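PDB 2YGT: delta toxin, which probably damages host cells by assembling into beta-barrel pores in their membranes, as a haemolytic toxin of Clostridium perfringens. Local coordinates for residues G85-P90 / Q196-S201. Numbering follows the deposited sequence.
Sequences GVMRWP and QMFMRS
Phe-198 reaches Met-87 and Trp-89 with successive parts of its side chain. Phe-198 CB lies 4.1 Å from Met-87 SD. With CG anti to the carbonyl carbon (chi1 -60°), the ring extends toward the strand, and the Met-87 sulfur stands 4.8 Å from its centroid, 35° off the normal, an oblique Met-aromatic contact; Met-87 CE lies over one ring face. Farther out, Phe-198 CE2 sits 3.6 Å from Trp-89 CD2 and equally close to Trp-89 CE2, while Phe-198 CZ approaches Trp-89 CE3 at 3.9 Å. These distances put the Phe-198 edge over the indole centre, and a 73° interplanar angle identifies a T-shaped stack. Segment 85-90 belongs to strand 84-99 of an antiparallel sheet, whereas Met-197 and Phe-198 are the central residues of a type I beta turn, closed by the Met-199 N to Gln-196 O hydrogen bond (3.2 Å), in the loop after strand 170-177. Met-197 CG packs over the Phe-198 face opposite Met-87 CE, toward the rim, and Met-197 CE comes to 4.2 Å from Trp-89 CH2. Phe-177 meets both rings edge-to-face, Ile-221 touches Met-87, Trp-89 and Phe-198, and the indole NE1 is hydrogen-bonded to Asn-267 OD1.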
ATOM      1  N   GLY A  85     -28.432   9.985  10.520  1.00 25.90           N
ATOM      2  CA  GLY A  85     -27.613  10.007   9.322  1.00 25.49           C
ATOM      3  C   GLY A  85     -26.480   8.998   9.363  1.00 28.74           C
ATOM      4  O   GLY A  85     -26.010   8.616  10.436  1.00 25.33           O
ATOM      5  N   VAL A  86     -26.039   8.563   8.189  1.00 30.16           N
ATOM      6  CA  VAL A  86     -24.992   7.553   8.099  1.00 25.23           C
ATOM      7  C   VAL A  86     -23.874   7.985   7.163  1.00 26.13           C
ATOM      8  O   VAL A  86     -24.123   8.454   6.053  1.00 24.35           O
ATOM      9  CB  VAL A  86     -25.549   6.201   7.598  1.00 31.71           C
ATOM     10  CG1 VAL A  86     -24.432   5.167   7.510  1.00 22.51           C
ATOM     11  CG2 VAL A  86     -26.676   5.714   8.500  1.00 23.63           C
ATOM     12  N   MET A  87     -22.638   7.831   7.623  1.00 22.55           N
ATOM     13  CA  MET A  87     -21.480   8.035   6.769  1.00 28.32           C
ATOM     14  C   MET A  87     -20.681   6.743   6.683  1.00 23.73           C
ATOM     15  O   MET A  87     -20.023   6.346   7.644  1.00 24.85           O
ATOM     16  CB  MET A  87     -20.592   9.160   7.302  1.00 22.23           C
ATOM     17  CG  MET A  87     -19.265   9.285   6.571  1.00 21.78           C
ATOM     18  SD  MET A  87     -18.104  10.403   7.380  1.00 29.68           S
ATOM     19  CE  MET A  87     -16.583   9.972   6.541  1.00 49.96           C
ATOM     20  N   ARG A  88     -20.752   6.082   5.534  1.00 21.29           N
ATOM     21  CA  ARG A  88     -19.956   4.883   5.300  1.00 27.51           C
ATOM     22  C   ARG A  88     -18.539   5.278   4.903  1.00 25.03           C
ATOM     23  O   ARG A  88     -18.345   6.139   4.047  1.00 20.47           O
ATOM     24  CB  ARG A  88     -20.620   3.997   4.242  1.00 20.75           C
ATOM     25  CG  ARG A  88     -21.959   3.448   4.709  1.00 43.86           C
ATOM     26  CD  ARG A  88     -22.713   2.706   3.619  1.00 51.38           C
ATOM     27  NE  ARG A  88     -22.034   1.481   3.212  1.00 65.66           N
ATOM     28  CZ  ARG A  88     -22.652   0.427   2.689  1.00 75.61           C
ATOM     29  NH1 ARG A  88     -23.971   0.442   2.527  1.00 81.36           N
ATOM     30  NH2 ARG A  88     -21.957  -0.646   2.340  1.00 71.14           N
ATOM     31  N   TRP A  89     -17.552   4.655   5.540  1.00 19.87           N
ATOM     32  CA  TRP A  89     -16.159   5.057   5.369  1.00 19.54           C
ATOM     33  C   TRP A  89     -15.203   3.864   5.488  1.00 20.20           C
ATOM     34  O   TRP A  89     -15.542   2.851   6.103  1.00 18.97           O
ATOM     35  CB  TRP A  89     -15.801   6.142   6.395  1.00 19.74           C
ATOM     36  CG  TRP A  89     -15.832   5.655   7.817  1.00 19.72           C
ATOM     37  CD1 TRP A  89     -16.937   5.317   8.544  1.00 20.00           C
ATOM     38  CD2 TRP A  89     -14.705   5.449   8.681  1.00 19.46           C
ATOM     39  NE1 TRP A  89     -16.568   4.913   9.805  1.00 19.94           N
ATOM     40  CE2 TRP A  89     -15.203   4.983   9.914  1.00 19.62           C
ATOM     41  CE3 TRP A  89     -13.324   5.612   8.530  1.00 19.16           C
ATOM     42  CZ2 TRP A  89     -14.372   4.678  10.990  1.00 19.51           C
ATOM     43  CZ3 TRP A  89     -12.497   5.309   9.602  1.00 19.05           C
ATOM     44  CH2 TRP A  89     -13.025   4.847  10.817  1.00 19.23           C
ATOM     45  N   PRO A  90     -14.001   3.982   4.897  1.00 23.89           N
ATOM     46  CA  PRO A  90     -13.021   2.893   4.922  1.00 18.28           C
ATOM     47  C   PRO A  90     -12.168   2.949   6.182  1.00 18.62           C
ATOM     48  O   PRO A  90     -11.182   3.686   6.222  1.00 19.06           O
ATOM     49  CB  PRO A  90     -12.129   3.193   3.705  1.00 18.08           C
ATOM     50  CG  PRO A  90     -12.582   4.550   3.170  1.00 24.01           C
ATOM     51  CD  PRO A  90     -13.456   5.163   4.213  1.00 29.58           C
ATOM     52  N   GLN A 196     -17.543  10.996  18.594  1.00 18.32           N
ATOM     53  CA  GLN A 196     -17.651  12.237  17.831  1.00 18.63           C
ATOM     54  C   GLN A 196     -16.584  12.392  16.747  1.00 18.37           C
ATOM     55  O   GLN A 196     -16.333  13.503  16.273  1.00 28.19           O
ATOM     56  CB  GLN A 196     -17.574  13.444  18.773  1.00 18.92           C
ATOM     57  CG  GLN A 196     -18.388  13.314  20.048  1.00 19.14           C
ATOM     58  CD  GLN A 196     -17.939  14.294  21.118  1.00 26.71           C
ATOM     59  OE1 GLN A 196     -18.146  15.503  21.000  1.00 19.79           O
ATOM     60  NE2 GLN A 196     -17.318  13.773  22.170  1.00 19.12           N
ATOM     61  N   MET A 197     -15.966  11.288  16.342  1.00 18.45           N
ATOM     62  CA  MET A 197     -14.834  11.364  15.423  1.00 17.67           C
ATOM     63  C   MET A 197     -15.140  12.082  14.104  1.00 17.99           C
ATOM     64  O   MET A 197     -14.308  12.842  13.608  1.00 21.16           O
ATOM     65  CB  MET A 197     -14.200   9.983  15.188  1.00 21.58           C
ATOM     66  CG  MET A 197     -15.078   8.975  14.475  1.00 31.14           C
ATOM     67  SD  MET A 197     -14.354   7.318  14.541  1.00 31.01           S
ATOM     68  CE  MET A 197     -12.703   7.649  13.948  1.00 16.50           C
ATOM     69  N   PHE A 198     -16.325  11.857  13.542  1.00 18.34           N
ATOM     70  CA  PHE A 198     -16.690  12.507  12.280  1.00 22.76           C
ATOM     71  C   PHE A 198     -17.904  13.426  12.414  1.00 19.42           C
ATOM     72  O   PHE A 198     -18.568  13.752  11.430  1.00 19.92           O
ATOM     73  CB  PHE A 198     -16.915  11.471  11.173  1.00 18.74           C
ATOM     74  CG  PHE A 198     -15.707  10.628  10.880  1.00 24.68           C
ATOM     75  CD1 PHE A 198     -14.485  11.219  10.602  1.00 19.70           C
ATOM     76  CD2 PHE A 198     -15.790   9.244  10.884  1.00 17.94           C
ATOM     77  CE1 PHE A 198     -13.368  10.448  10.339  1.00 17.86           C
ATOM     78  CE2 PHE A 198     -14.679   8.466  10.616  1.00 26.27           C
ATOM     79  CZ  PHE A 198     -13.464   9.072  10.345  1.00 20.67           C
ATOM     80  N   MET A 199     -18.177  13.848  13.644  1.00 19.49           N
ATOM     81  CA  MET A 199     -19.290  14.745  13.934  1.00 22.22           C
ATOM     82  C   MET A 199     -18.871  16.217  13.801  1.00 27.92           C
ATOM     83  O   MET A 199     -17.994  16.692  14.522  1.00 20.33           O
ATOM     84  CB  MET A 199     -19.833  14.451  15.337  1.00 20.09           C
ATOM     85  CG  MET A 199     -21.108  15.186  15.697  1.00 20.77           C
ATOM     86  SD  MET A 199     -21.497  15.028  17.457  1.00 29.49           S
ATOM     87  CE  MET A 199     -21.630  13.252  17.612  1.00 20.25           C
ATOM     88  N   ARG A 200     -19.496  16.932  12.870  1.00 21.15           N
ATOM     89  CA  ARG A 200     -19.139  18.327  12.617  1.00 21.65           C
ATOM     90  C   ARG A 200     -19.539  19.243  13.771  1.00 28.74           C
ATOM     91  O   ARG A 200     -18.828  20.194  14.095  1.00 26.97           O
ATOM     92  CB  ARG A 200     -19.771  18.822  11.314  1.00 28.27           C
ATOM     93  CG  ARG A 200     -19.337  20.222  10.917  1.00 27.40           C
ATOM     94  CD  ARG A 200     -19.851  20.593   9.536  1.00 44.07           C
ATOM     95  NE  ARG A 200     -18.974  21.558   8.878  1.00 64.18           N
ATOM     96  CZ  ARG A 200     -19.180  22.871   8.855  1.00 71.77           C
ATOM     97  NH1 ARG A 200     -20.245  23.392   9.453  1.00 74.82           N
ATOM     98  NH2 ARG A 200     -18.323  23.666   8.228  1.00 71.05           N
ATOM     99  N   SER A 201     -20.682  18.957  14.383  1.00 24.19           N
ATOM    100  CA  SER A 201     -21.161  19.756  15.500  1.00 32.46           C
ATOM    101  C   SER A 201     -22.133  18.954  16.350  1.00 30.63           C
ATOM    102  O   SER A 201     -22.654  17.927  15.914  1.00 23.61           O
ATOM    103  CB  SER A 201     -21.830  21.039  15.007  1.00 35.55           C
ATOM    104  OG  SER A 201     -23.154  20.791  14.568  1.00 24.07           O
TER